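Local atomic coordinates of KLLA0C04147p (Kluyveromyces lactis, PDB entry 5H2D), a protein that binds ergosterol in its oxysterol-binding domain, the part described here, and is probably a sterol transfer protein. Residues S137-T142 against W155-K160; L183-L188 against P406-D411; E198-Y203 against V229-G234; Q397-K402 against K414-Y419. All coordinates share one frame; numbering follows the deposited sequence.

All four contacts belong to the oxysterol-binding domain. Interaction 1 is the most buried. It pairs two barrel strands and places an ion pair on one face. Interaction 3 also pairs strands, but lies farther out and runs into a turn held by amide, imidazole and hydroxyl groups. Interaction 4 joins the two strands of a small hairpin near the C-terminus through backbone bonds, with aromatic rings on one face that pack on interaction 1. Interaction 2 uses the loop of that hairpin and docks it on strand 178-190 through one hydroxyl pair, a few apolar contacts and a water. That strand bonds directly to strand 199-203 of interaction 3. The lysine-bearing face of interaction 4 is exposed.

Interaction 1: residues S137-T142 against W155-K160; sequences SYRFFT and WTESPK
Arg139 and Glu157 form a hydrogen-bonded pair in the antiparallel beta hairpin of strands 138-146 and 151-157, part of the barrel of the oxysterol-binding domain. Arg139 N meets Glu157 O at 3.0 Å, and Glu157 N meets Arg139 O at 2.9 Å. The two side chains leave the same face and run side by side. Arg139 CG sits between the backbone N and the carbonyl carbon (chi1 68°), and from there the extended chain lays its guanidinium beside the carboxylate. NE and NH2 both bind Glu157 OE1, each at 2.9 Å. OE1 lies in the guanidinium plane, but both nitrogens reach it from one face of the carboxylate, and the two planes are 65° apart. Glu19 and Ser21 hold Arg139 NH1, and Lys12 pairs with Glu157 OE2, so the N-terminal region is tied to this face. A leucine here would remove the guanidinium and would probably leave Glu157 OE1 without its two donors and Glu19 without this mate. Phe140 and Thr156 occupy the other face as a non-hydrogen-bonded pair. Thr156 OG1, beside its backbone N (chi1 -48°), lies at the edge of the Phe140 ring, 3.2 Å from CD1.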
loop_
_atom_site.group_PDB
_atom_site.type_symbol
_atom_site.label_atom_id
_atom_site.label_comp_id
_atom_site.label_asym_id
_atom_site.label_seq_id
_atom_site.Cartn_x
_atom_site.Cartn_y
_atom_site.Cartn_z
ATOM N N SER A 137 15.213 8.198 -1.615
ATOM C CA SER A 137 15.967 7.585 -0.523
ATOM C C SER A 137 15.141 6.598 0.301
ATOM O O SER A 137 15.369 6.453 1.506
ATOM C CB SER A 137 16.583 8.651 0.384
ATOM O OG SER A 137 17.572 9.385 -0.326
ATOM N N TYR A 138 14.205 5.861 -0.314
ATOM C CA TYR A 138 13.524 4.814 0.435
ATOM C C TYR A 138 13.635 3.464 -0.266
ATOM O O TYR A 138 13.868 3.372 -1.475
ATOM C CB TYR A 138 12.040 5.154 0.715
ATOM C CG TYR A 138 11.067 5.142 -0.456
ATOM C CD1 TYR A 138 10.684 3.951 -1.058
ATOM C CD2 TYR A 138 10.463 6.321 -0.899
ATOM C CE1 TYR A 138 9.771 3.936 -2.098
ATOM C CE2 TYR A 138 9.538 6.315 -1.934
ATOM C CZ TYR A 138 9.198 5.117 -2.532
ATOM O OH TYR A 138 8.277 5.110 -3.558
ATOM N N ARG A 139 13.470 2.408 0.534
ATOM C CA ARG A 139 13.417 1.037 0.047
ATOM C C ARG A 139 12.178 0.381 0.631
ATOM O O ARG A 139 11.899 0.530 1.822
ATOM C CB ARG A 139 14.688 0.245 0.421
ATOM C CG ARG A 139 14.861 -0.032 1.909
ATOM C CD ARG A 139 16.238 -0.641 2.185
ATOM N NE ARG A 139 16.289 -1.230 3.515
ATOM C CZ ARG A 139 17.377 -1.749 4.065
ATOM N NH1 ARG A 139 18.534 -1.725 3.408
ATOM N NH2 ARG A 139 17.315 -2.282 5.275
ATOM N N PHE A 140 11.440 -0.330 -0.216
ATOM C CA PHE A 140 10.238 -1.067 0.147
ATOM C C PHE A 140 10.466 -2.545 -0.120
ATOM O O PHE A 140 10.990 -2.916 -1.172
ATOM C CB PHE A 140 9.033 -0.583 -0.682
ATOM C CG PHE A 140 7.806 -1.464 -0.576
ATOM C CD1 PHE A 140 6.840 -1.211 0.397
ATOM C CD2 PHE A 140 7.606 -2.518 -1.460
ATOM C CE1 PHE A 140 5.708 -2.015 0.490
ATOM C CE2 PHE A 140 6.466 -3.320 -1.370
ATOM C CZ PHE A 140 5.523 -3.054 -0.398
ATOM N N PHE A 141 10.034 -3.392 0.809
ATOM C CA PHE A 141 10.119 -4.828 0.606
ATOM C C PHE A 141 8.882 -5.494 1.185
ATOM O O PHE A 141 8.374 -5.071 2.229
ATOM C CB PHE A 141 11.363 -5.436 1.265
ATOM C CG PHE A 141 11.481 -6.903 1.026
ATOM C CD1 PHE A 141 11.795 -7.379 -0.241
ATOM C CD2 PHE A 141 11.217 -7.808 2.034
ATOM C CE1 PHE A 141 11.877 -8.744 -0.485
ATOM C CE2 PHE A 141 11.296 -9.178 1.797
ATOM C CZ PHE A 141 11.628 -9.637 0.533
ATOM N N THR A 142 8.411 -6.546 0.517
ATOM C CA THR A 142 7.258 -7.282 1.021
ATOM C C THR A 142 7.390 -8.751 0.638
ATOM O O THR A 142 7.955 -9.091 -0.409
ATOM C CB THR A 142 5.934 -6.678 0.488
ATOM O OG1 THR A 142 4.820 -7.390 1.030
ATOM C CG2 THR A 142 5.867 -6.763 -1.035
ATOM N N TRP A 155 7.873 -3.902 4.758
ATOM C CA TRP A 155 8.903 -3.209 5.538
ATOM C C TRP A 155 9.496 -2.136 4.638
ATOM O O TRP A 155 10.186 -2.466 3.665
ATOM C CB TRP A 155 9.974 -4.194 5.999
ATOM C CG TRP A 155 10.731 -3.810 7.251
ATOM C CD1 TRP A 155 11.967 -3.230 7.319
ATOM C CD2 TRP A 155 10.327 -4.061 8.599
ATOM N NE1 TRP A 155 12.349 -3.083 8.632
ATOM C CE2 TRP A 155 11.358 -3.582 9.438
ATOM C CE3 TRP A 155 9.191 -4.635 9.179
ATOM C CZ2 TRP A 155 11.281 -3.655 10.828
ATOM C CZ3 TRP A 155 9.117 -4.715 10.555
ATOM C CH2 TRP A 155 10.157 -4.227 11.368
ATOM N N THR A 156 9.223 -0.868 4.953
ATOM C CA THR A 156 9.710 0.278 4.194
ATOM C C THR A 156 10.613 1.116 5.089
ATOM O O THR A 156 10.291 1.344 6.260
ATOM C CB THR A 156 8.562 1.157 3.679
ATOM O OG1 THR A 156 7.563 0.331 3.054
ATOM C CG2 THR A 156 9.070 2.139 2.646
ATOM N N GLU A 157 11.738 1.573 4.544
ATOM C CA GLU A 157 12.702 2.331 5.333
ATOM C C GLU A 157 13.245 3.510 4.542
ATOM O O GLU A 157 13.471 3.417 3.335
ATOM C CB GLU A 157 13.853 1.434 5.784
ATOM C CG GLU A 157 13.414 0.264 6.634
ATOM C CD GLU A 157 14.497 -0.776 6.727
ATOM O OE1 GLU A 157 14.553 -1.654 5.837
ATOM O OE2 GLU A 157 15.315 -0.692 7.670
ATOM N N SER A 158 13.485 4.616 5.245
ATOM C CA SER A 158 13.949 5.866 4.669
ATOM C C SER A 158 14.730 6.579 5.751
ATOM O O SER A 158 14.603 6.231 6.936
ATOM C CB SER A 158 12.764 6.734 4.205
ATOM O OG SER A 158 13.122 7.712 3.246
ATOM N N PRO A 159 15.563 7.568 5.410
ATOM C CA PRO A 159 16.326 8.242 6.471
ATOM C C PRO A 159 15.453 8.860 7.558
ATOM O O PRO A 159 15.808 8.788 8.741
ATOM C CB PRO A 159 17.131 9.299 5.707
ATOM C CG PRO A 159 17.360 8.694 4.374
ATOM C CD PRO A 159 16.045 7.954 4.068
ATOM N N LYS A 160 14.296 9.427 7.205
ATOM C CA LYS A 160 13.482 10.153 8.171
ATOM C C LYS A 160 12.246 9.390 8.639
ATOM O O LYS A 160 11.552 9.865 9.540
ATOM C CB LYS A 160 13.045 11.499 7.589
ATOM C CG LYS A 160 14.201 12.385 7.134
ATOM C CD LYS A 160 13.726 13.797 6.812
ATOM C CE LYS A 160 14.891 14.659 6.337
ATOM N NZ LYS A 160 14.819 16.039 6.890
#

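Interaction 2: residues L183-L188 against P406-D411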
loop_
_atom_site.group_PDB
_atom_site.type_symbol
_atom_site.label_atom_id
_atom_site.label_comp_id
_atom_site.label_asym_id
_atom_site.label_seq_id
_atom_site.Cartn_x
_atom_site.Cartn_y
_atom_site.Cartn_z
ATOM N N LEU A 183 -7.414 -5.970 7.893
ATOM C CA LEU A 183 -7.384 -6.364 9.294
ATOM C C LEU A 183 -6.046 -6.105 9.980
ATOM O O LEU A 183 -5.983 -6.153 11.214
ATOM C CB LEU A 183 -7.742 -7.850 9.413
ATOM C CG LEU A 183 -9.100 -8.249 8.820
ATOM C CD1 LEU A 183 -9.407 -9.725 9.062
ATOM C CD2 LEU A 183 -10.208 -7.370 9.379
ATOM N N GLY A 184 -4.976 -5.845 9.227
ATOM C CA GLY A 184 -3.672 -5.702 9.831
ATOM C C GLY A 184 -3.398 -4.298 10.371
ATOM O O GLY A 184 -3.962 -3.298 9.936
ATOM N N LEU A 185 -2.480 -4.225 11.337
ATOM C CA LEU A 185 -2.048 -2.955 11.898
ATOM C C LEU A 185 -0.852 -2.406 11.123
ATOM O O LEU A 185 0.036 -3.159 10.704
ATOM C CB LEU A 185 -1.681 -3.126 13.373
ATOM C CG LEU A 185 -1.433 -1.884 14.220
ATOM C CD1 LEU A 185 -2.676 -1.002 14.268
ATOM C CD2 LEU A 185 -1.006 -2.307 15.624
ATOM N N TRP A 186 -0.839 -1.093 10.935
ATOM C CA TRP A 186 0.225 -0.400 10.219
ATOM C C TRP A 186 1.022 0.487 11.170
ATOM O O TRP A 186 0.459 1.115 12.073
ATOM C CB TRP A 186 -0.373 0.409 9.064
ATOM C CG TRP A 186 -0.956 -0.563 8.096
ATOM C CD1 TRP A 186 -2.222 -1.069 8.111
ATOM C CD2 TRP A 186 -0.262 -1.239 7.042
ATOM N NE1 TRP A 186 -2.373 -1.984 7.104
ATOM C CE2 TRP A 186 -1.181 -2.109 6.433
ATOM C CE3 TRP A 186 1.038 -1.161 6.531
ATOM C CZ2 TRP A 186 -0.839 -2.911 5.348
ATOM C CZ3 TRP A 186 1.378 -1.965 5.454
ATOM C CH2 TRP A 186 0.439 -2.819 4.867
ATOM N N TYR A 187 2.338 0.519 10.968
ATOM C CA TYR A 187 3.284 1.158 11.877
ATOM C C TYR A 187 4.079 2.182 11.098
ATOM O O TYR A 187 4.785 1.824 10.147
ATOM C CB TYR A 187 4.250 0.134 12.472
ATOM C CG TYR A 187 3.671 -0.906 13.398
ATOM C CD1 TYR A 187 2.900 -1.961 12.908
ATOM C CD2 TYR A 187 3.940 -0.872 14.767
ATOM C CE1 TYR A 187 2.384 -2.932 13.758
ATOM C CE2 TYR A 187 3.425 -1.840 15.627
ATOM C CZ TYR A 187 2.655 -2.872 15.119
ATOM O OH TYR A 187 2.152 -3.842 15.966
ATOM N N LEU A 188 4.025 3.440 11.519
ATOM C CA LEU A 188 4.716 4.505 10.811
ATOM C C LEU A 188 5.608 5.226 11.812
ATOM O O LEU A 188 5.112 5.775 12.801
ATOM C CB LEU A 188 3.713 5.451 10.145
ATOM C CG LEU A 188 4.244 6.249 8.953
ATOM C CD1 LEU A 188 3.105 6.677 8.038
ATOM C CD2 LEU A 188 5.019 7.468 9.438
ATOM N N PRO A 406 7.016 -4.575 20.822
ATOM C CA PRO A 406 7.228 -4.101 22.201
ATOM C C PRO A 406 6.320 -2.955 22.613
ATOM O O PRO A 406 6.097 -2.784 23.816
ATOM C CB PRO A 406 8.703 -3.679 22.200
ATOM C CG PRO A 406 9.023 -3.392 20.773
ATOM C CD PRO A 406 8.193 -4.352 19.968
ATOM N N VAL A 407 5.794 -2.166 21.679
ATOM C CA VAL A 407 4.944 -1.026 22.037
ATOM C C VAL A 407 3.471 -1.391 21.998
ATOM O O VAL A 407 2.739 -1.168 22.964
ATOM C CB VAL A 407 5.237 0.176 21.116
ATOM C CG1 VAL A 407 4.268 1.321 21.415
ATOM C CG2 VAL A 407 6.670 0.630 21.280
ATOM N N THR A 408 3.003 -1.947 20.879
ATOM C CA THR A 408 1.592 -2.294 20.750
ATOM C C THR A 408 1.231 -3.588 21.455
ATOM O O THR A 408 0.048 -3.815 21.729
ATOM C CB THR A 408 1.216 -2.431 19.277
ATOM O OG1 THR A 408 2.001 -3.481 18.699
ATOM C CG2 THR A 408 1.489 -1.137 18.541
ATOM N N LYS A 409 2.220 -4.441 21.732
ATOM C CA LYS A 409 2.012 -5.775 22.274
ATOM C C LYS A 409 1.164 -6.644 21.349
ATOM O O LYS A 409 0.583 -7.644 21.787
ATOM C CB LYS A 409 1.408 -5.698 23.682
ATOM C CG LYS A 409 2.300 -4.878 24.612
ATOM C CD LYS A 409 1.789 -4.812 26.036
ATOM C CE LYS A 409 2.778 -4.044 26.912
ATOM N NZ LYS A 409 2.328 -3.916 28.331
ATOM N N CYS A 410 1.102 -6.287 20.064
ATOM C CA CYS A 410 0.423 -7.073 19.043
ATOM C C CYS A 410 1.430 -7.922 18.275
ATOM O O CYS A 410 2.600 -7.553 18.142
ATOM C CB CYS A 410 -0.323 -6.180 18.043
ATOM S SG CYS A 410 -1.617 -5.156 18.727
ATOM N N ASP A 411 0.955 -9.066 17.776
ATOM C CA ASP A 411 1.712 -9.820 16.783
ATOM C C ASP A 411 1.969 -8.938 15.569
ATOM O O ASP A 411 1.075 -8.233 15.095
ATOM C CB ASP A 411 0.940 -11.068 16.340
ATOM C CG ASP A 411 0.962 -12.182 17.367
ATOM O OD1 ASP A 411 1.732 -12.096 18.341
ATOM O OD2 ASP A 411 0.212 -13.161 17.178
HETATM O O HOH W 1 0.745 -5.606 14.596
#
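Tyr187 and Thr408 come from opposite directions and meet through their hydroxyls. Tyr187 lies on strand 178-190 of the barrel. Thr408 belongs to the loop that links the two strands of the hairpin 400-404 and 411-415, and it forms an ST turn there. Tyr187 OH and Thr408 OG1 are 2.8 Å apart and hydrogen-bonded, with OG1 in the plane of the tyrosine ring at its edge. Thr408 OG1 stands between its backbone N and carbonyl carbon (chi1 61°). This rotation lets it accept from Cys410 N at 3.2 Å while it also faces the tyrosine. The methyl is turned toward the barrel as well, and CG2 lies 3.6 Å from Tyr187 CE2. The same methyl meets Leu185 tip to tip, with CG2 4.0 Å from Leu185 CD2. Leu185 CD2 also lies 4.3 Å from Cys410 SG. Phe164 stacks on the Tyr187 ring, and the ring of His405 meets it too, so the phenol is held among aromatic neighbours. The contact joins the hairpin loop to strand 178-190 through few atoms. A water completes it, 2.6 Å from Tyr187 OH, and donates to Asp411 O at 2.7 Å.

Interaction 3: residues E198-Y203 against V229-G234; sequences EELYTY and VNHNTG
Asn230 sends its amide ND2 to Glu199 OE2, 3.1 Å away. The donor comes from above the carboxylate, and the two planes are 87° apart. Asn230 CG is anti to the backbone N (chi1 -179°), which lays the side chain over one face of the Tyr201 ring and brings the amide up to Glu199. Tyr201 OH donates to Glu199 OE1 at 2.7 Å. A water links this hydroxyl to Asn230 ND2. Farther out, Asn230 OD1 accepts from Asn232 N at 2.7 Å, an Asx turn just past the antiparallel pairing of strands 199-203 and 219-230. A valine in place of Asn230 would lack the amide and would probably cost the Asx turn its acceptor and Glu199 OE2 a donor. The turn brings Asn232 OD1 to Leu200 N at 3.0 Å. It also sets His231 across Thr202, where NE2 and OG1 are 2.6 Å apart and hydrogen-bonded. Arg98 forms a salt bridge with Glu199 OE1. The buried carboxylate thus has neutral and charged donors, which would probably favour its ionised form.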
loop_
_atom_site.group_PDB
_atom_site.type_symbol
_atom_site.label_atom_id
_atom_site.label_comp_id
_atom_site.label_asym_id
_atom_site.label_seq_id
_atom_site.Cartn_x
_atom_site.Cartn_y
_atom_site.Cartn_z
ATOM N N GLU A 198 12.592 9.738 18.133
ATOM C CA GLU A 198 11.902 8.840 17.210
ATOM C C GLU A 198 10.545 8.456 17.786
ATOM O O GLU A 198 10.430 8.118 18.968
ATOM C CB GLU A 198 12.763 7.599 16.965
ATOM C CG GLU A 198 12.207 6.618 15.948
ATOM C CD GLU A 198 13.183 5.491 15.653
ATOM O OE1 GLU A 198 13.971 5.619 14.696
ATOM O OE2 GLU A 198 13.176 4.481 16.388
ATOM N N GLU A 199 9.503 8.526 16.953
ATOM C CA GLU A 199 8.133 8.344 17.412
ATOM C C GLU A 199 7.393 7.360 16.512
ATOM O O GLU A 199 7.681 7.254 15.318
ATOM C CB GLU A 199 7.375 9.684 17.451
ATOM C CG GLU A 199 7.295 10.363 16.101
ATOM C CD GLU A 199 6.757 11.768 16.177
ATOM O OE1 GLU A 199 6.526 12.367 15.105
ATOM O OE2 GLU A 199 6.589 12.275 17.309
ATOM N N LEU A 200 6.430 6.655 17.099
ATOM C CA LEU A 200 5.673 5.612 16.414
ATOM C C LEU A 200 4.205 5.993 16.307
ATOM O O LEU A 200 3.552 6.244 17.324
ATOM C CB LEU A 200 5.785 4.279 17.152
ATOM C CG LEU A 200 4.890 3.154 16.627
ATOM C CD1 LEU A 200 5.323 2.761 15.215
ATOM C CD2 LEU A 200 4.919 1.948 17.561
ATOM N N TYR A 201 3.676 5.979 15.082
ATOM C CA TYR A 201 2.249 6.098 14.825
ATOM C C TYR A 201 1.708 4.736 14.402
ATOM O O TYR A 201 2.381 4.002 13.675
ATOM C CB TYR A 201 1.978 7.116 13.715
ATOM C CG TYR A 201 2.501 8.518 13.964
ATOM C CD1 TYR A 201 3.827 8.859 13.692
ATOM C CD2 TYR A 201 1.653 9.509 14.432
ATOM C CE1 TYR A 201 4.286 10.150 13.905
ATOM C CE2 TYR A 201 2.105 10.792 14.657
ATOM C CZ TYR A 201 3.417 11.110 14.389
ATOM O OH TYR A 201 3.859 12.404 14.609
ATOM N N THR A 202 0.505 4.385 14.853
ATOM C CA THR A 202 -0.150 3.175 14.358
ATOM C C THR A 202 -1.599 3.462 13.980
ATOM O O THR A 202 -2.236 4.371 14.529
ATOM C CB THR A 202 -0.115 2.018 15.378
ATOM O OG1 THR A 202 -0.767 2.422 16.589
ATOM C CG2 THR A 202 1.315 1.599 15.694
ATOM N N TYR A 203 -2.118 2.672 13.037
ATOM C CA TYR A 203 -3.492 2.812 12.556
ATOM C C TYR A 203 -3.848 1.596 11.715
ATOM O O TYR A 203 -2.983 0.799 11.341
ATOM C CB TYR A 203 -3.674 4.089 11.738
ATOM C CG TYR A 203 -3.004 4.037 10.392
ATOM C CD1 TYR A 203 -1.633 4.217 10.264
ATOM C CD2 TYR A 203 -3.755 3.798 9.247
ATOM C CE1 TYR A 203 -1.024 4.161 9.004
ATOM C CE2 TYR A 203 -3.171 3.743 8.013
ATOM C CZ TYR A 203 -1.819 3.917 7.892
ATOM O OH TYR A 203 -1.281 3.861 6.625
ATOM N N VAL A 229 -2.729 6.974 16.275
ATOM C CA VAL A 229 -2.238 7.370 17.590
ATOM C C VAL A 229 -0.723 7.488 17.546
ATOM O O VAL A 229 -0.032 6.641 16.965
ATOM C CB VAL A 229 -2.697 6.389 18.690
ATOM C CG1 VAL A 229 -4.211 6.407 18.795
ATOM C CG2 VAL A 229 -2.226 4.988 18.408
ATOM N N ASN A 230 -0.207 8.561 18.145
ATOM C CA ASN A 230 1.226 8.716 18.349
ATOM C C ASN A 230 1.545 8.141 19.719
ATOM O O ASN A 230 1.163 8.720 20.742
ATOM C CB ASN A 230 1.642 10.179 18.251
ATOM C CG ASN A 230 3.134 10.375 18.447
ATOM O OD1 ASN A 230 3.769 9.670 19.237
ATOM N ND2 ASN A 230 3.704 11.323 17.723
ATOM N N HIS A 231 2.224 6.994 19.745
ATOM C CA HIS A 231 2.438 6.305 21.010
ATOM C C HIS A 231 3.408 7.038 21.917
ATOM O O HIS A 231 3.489 6.711 23.106
ATOM C CB HIS A 231 2.935 4.886 20.759
ATOM C CG HIS A 231 1.907 4.002 20.131
ATOM N ND1 HIS A 231 1.089 3.168 20.863
ATOM C CD2 HIS A 231 1.552 3.836 18.835
ATOM C CE1 HIS A 231 0.281 2.517 20.043
ATOM N NE2 HIS A 231 0.543 2.905 18.807
ATOM N N ASN A 232 4.132 8.017 21.392
ATOM C CA ASN A 232 5.127 8.714 22.183
ATOM C C ASN A 232 4.608 10.001 22.810
ATOM O O ASN A 232 5.073 10.362 23.897
ATOM C CB ASN A 232 6.362 9.005 21.323
ATOM C CG ASN A 232 7.106 7.734 20.918
ATOM O OD1 ASN A 232 6.662 6.981 20.043
ATOM N ND2 ASN A 232 8.246 7.495 21.549
ATOM N N THR A 233 3.628 10.682 22.206
ATOM C CA THR A 233 3.349 12.055 22.667
ATOM C C THR A 233 2.176 12.358 23.648
ATOM O O THR A 233 2.375 13.192 24.531
ATOM C CB THR A 233 3.202 13.013 21.455
ATOM O OG1 THR A 233 2.282 12.486 20.492
ATOM C CG2 THR A 233 4.565 13.247 20.807
ATOM N N GLY A 234 0.980 11.774 23.553
ATOM C CA GLY A 234 0.493 10.933 22.482
ATOM C C GLY A 234 -0.739 11.583 21.838
ATOM O O GLY A 234 -1.893 11.413 22.257
HETATM O O HOH W 2 1.902 13.376 16.945
#

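Interaction 4: residues Q397-K402 against K414-Y419; sequences QRWFKK and KFNGEY
The carbonyl oxygen of Trp399 takes the backbone N-H of Asn416, with N and O 2.9 Å apart and an N-H...O angle of 164°, and a CA-H contact from Phe415. Asn416 ND2 adds a weak bond to Arg398 O. Its OD1 accepts from Glu418 N at 3.0 Å, an Asx turn that leads into helix 419-424. That turn delivers Tyr419 to the indole. Its ring edge points at the Trp399 face in a T-shaped pair, planes 84° apart, and CD1 is 3.7 Å from Trp399 CE2. The backbone puts Tyr419 CB over the six-membered ring as a CH-pi contact, and CG anti to the backbone N (chi1 175°) carries CD1 over the same face. Phe415 turns its edge to the face of Phe400, with Phe415 CD1 4.0 Å from Phe400 CZ. Phe141 and Trp155 pack under these rings, while Tyr419 OH bonds to Glu130. Lys401 and Lys414 form a hydrogen-bonded pair on the exposed face. This is an antiparallel beta hairpin, with an aromatic face laid on the barrel wall.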
loop_
_atom_site.group_PDB
_atom_site.type_symbol
_atom_site.label_atom_id
_atom_site.label_comp_id
_atom_site.label_asym_id
_atom_site.label_seq_id
_atom_site.Cartn_x
_atom_site.Cartn_y
_atom_site.Cartn_z
ATOM N N GLN A 397 8.469 -18.637 6.764
ATOM C CA GLN A 397 8.741 -17.463 5.955
ATOM C C GLN A 397 10.243 -17.251 5.831
ATOM O O GLN A 397 11.020 -17.649 6.703
ATOM C CB GLN A 397 8.093 -16.230 6.589
ATOM C CG GLN A 397 6.564 -16.263 6.619
ATOM C CD GLN A 397 6.003 -17.182 7.687
ATOM O OE1 GLN A 397 6.676 -17.508 8.669
ATOM N NE2 GLN A 397 4.756 -17.591 7.511
ATOM N N ARG A 398 10.655 -16.611 4.743
ATOM C CA ARG A 398 12.084 -16.429 4.507
ATOM C C ARG A 398 12.639 -15.151 5.119
ATOM O O ARG A 398 13.746 -15.161 5.670
ATOM C CB ARG A 398 12.370 -16.444 3.005
ATOM C CG ARG A 398 13.815 -16.192 2.667
ATOM C CD ARG A 398 14.088 -16.511 1.203
ATOM N NE ARG A 398 13.914 -17.936 0.939
ATOM C CZ ARG A 398 13.095 -18.449 0.030
ATOM N NH1 ARG A 398 12.354 -17.657 -0.737
ATOM N NH2 ARG A 398 13.023 -19.764 -0.116
ATOM N N TRP A 399 11.895 -14.049 5.049
ATOM C CA TRP A 399 12.444 -12.736 5.340
ATOM C C TRP A 399 11.778 -12.045 6.513
ATOM O O TRP A 399 12.229 -10.962 6.904
ATOM C CB TRP A 399 12.338 -11.838 4.096
ATOM C CG TRP A 399 12.950 -12.452 2.863
ATOM C CD1 TRP A 399 12.294 -12.906 1.751
ATOM C CD2 TRP A 399 14.341 -12.701 2.634
ATOM N NE1 TRP A 399 13.200 -13.412 0.837
ATOM C CE2 TRP A 399 14.460 -13.299 1.364
ATOM C CE3 TRP A 399 15.499 -12.476 3.385
ATOM C CZ2 TRP A 399 15.697 -13.672 0.826
ATOM C CZ3 TRP A 399 16.720 -12.841 2.852
ATOM C CH2 TRP A 399 16.813 -13.431 1.586
ATOM N N PHE A 400 10.722 -12.636 7.073
ATOM C CA PHE A 400 9.993 -12.108 8.220
ATOM C C PHE A 400 9.746 -13.242 9.203
ATOM O O PHE A 400 9.694 -14.417 8.827
ATOM C CB PHE A 400 8.624 -11.523 7.824
ATOM C CG PHE A 400 8.694 -10.305 6.944
ATOM C CD1 PHE A 400 8.854 -10.436 5.568
ATOM C CD2 PHE A 400 8.516 -9.034 7.481
ATOM C CE1 PHE A 400 8.906 -9.293 4.748
ATOM C CE2 PHE A 400 8.554 -7.894 6.672
ATOM C CZ PHE A 400 8.747 -8.031 5.297
ATOM N N LYS A 401 9.572 -12.872 10.472
ATOM C CA LYS A 401 9.137 -13.801 11.501
ATOM C C LYS A 401 8.106 -13.109 12.378
ATOM O O LYS A 401 8.264 -11.937 12.718
ATOM C CB LYS A 401 10.311 -14.293 12.370
ATOM C CG LYS A 401 9.864 -15.165 13.539
ATOM C CD LYS A 401 10.958 -16.104 14.027
ATOM C CE LYS A 401 10.398 -17.078 15.068
ATOM N NZ LYS A 401 11.252 -18.293 15.240
ATOM N N LYS A 402 7.060 -13.836 12.747
ATOM C CA LYS A 402 6.038 -13.248 13.601
ATOM C C LYS A 402 6.592 -13.067 15.008
ATOM O O LYS A 402 7.152 -14.002 15.593
ATOM C CB LYS A 402 4.787 -14.119 13.615
ATOM C CG LYS A 402 3.594 -13.478 14.339
ATOM C CD LYS A 402 2.393 -14.426 14.398
ATOM C CE LYS A 402 1.639 -14.478 13.078
ATOM N NZ LYS A 402 0.792 -13.266 12.885
ATOM N N LYS A 414 8.089 -9.241 11.766
ATOM C CA LYS A 414 9.356 -8.545 11.954
ATOM C C LYS A 414 10.317 -8.933 10.835
ATOM O O LYS A 414 10.712 -10.096 10.719
ATOM C CB LYS A 414 9.947 -8.876 13.321
ATOM C CG LYS A 414 11.183 -8.060 13.654
ATOM C CD LYS A 414 11.687 -8.388 15.052
ATOM C CE LYS A 414 12.778 -7.428 15.483
ATOM N NZ LYS A 414 13.954 -7.493 14.583
ATOM N N PHE A 415 10.680 -7.957 10.014
ATOM C CA PHE A 415 11.713 -8.139 9.000
ATOM C C PHE A 415 12.996 -8.631 9.661
ATOM O O PHE A 415 13.410 -8.102 10.695
ATOM C CB PHE A 415 11.917 -6.797 8.287
ATOM C CG PHE A 415 12.919 -6.806 7.156
ATOM C CD1 PHE A 415 12.679 -7.519 5.995
ATOM C CD2 PHE A 415 14.065 -6.031 7.238
ATOM C CE1 PHE A 415 13.597 -7.485 4.943
ATOM C CE2 PHE A 415 14.980 -5.984 6.206
ATOM C CZ PHE A 415 14.752 -6.717 5.051
ATOM N N ASN A 416 13.619 -9.664 9.086
ATOM C CA ASN A 416 14.814 -10.218 9.724
ATOM C C ASN A 416 16.093 -9.469 9.369
ATOM O O ASN A 416 17.161 -9.836 9.868
ATOM C CB ASN A 416 14.969 -11.721 9.429
ATOM C CG ASN A 416 15.210 -12.045 7.959
ATOM O OD1 ASN A 416 15.657 -11.216 7.164
ATOM N ND2 ASN A 416 14.904 -13.289 7.599
ATOM N N GLY A 417 16.007 -8.413 8.565
ATOM C CA GLY A 417 17.145 -7.557 8.273
ATOM C C GLY A 417 18.156 -8.110 7.295
ATOM O O GLY A 417 19.200 -7.478 7.091
ATOM N N GLU A 418 17.877 -9.250 6.662
ATOM C CA GLU A 418 18.861 -9.931 5.826
ATOM C C GLU A 418 18.706 -9.671 4.336
ATOM O O GLU A 418 19.679 -9.829 3.592
ATOM C CB GLU A 418 18.780 -11.439 6.056
ATOM C CG GLU A 418 18.975 -11.821 7.496
ATOM C CD GLU A 418 20.180 -12.685 7.681
ATOM O OE1 GLU A 418 20.147 -13.846 7.207
ATOM O OE2 GLU A 418 21.163 -12.199 8.284
ATOM N N TYR A 419 17.507 -9.314 3.873
ATOM C CA TYR A 419 17.237 -9.355 2.438
ATOM C C TYR A 419 18.194 -8.464 1.649
ATOM O O TYR A 419 18.780 -8.898 0.651
ATOM C CB TYR A 419 15.795 -8.941 2.169
ATOM C CG TYR A 419 15.466 -8.842 0.695
ATOM C CD1 TYR A 419 15.190 -9.987 -0.039
ATOM C CD2 TYR A 419 15.435 -7.604 0.035
ATOM C CE1 TYR A 419 14.884 -9.919 -1.393
ATOM C CE2 TYR A 419 15.119 -7.529 -1.334
ATOM C CZ TYR A 419 14.846 -8.695 -2.029
ATOM O OH TYR A 419 14.507 -8.657 -3.370
#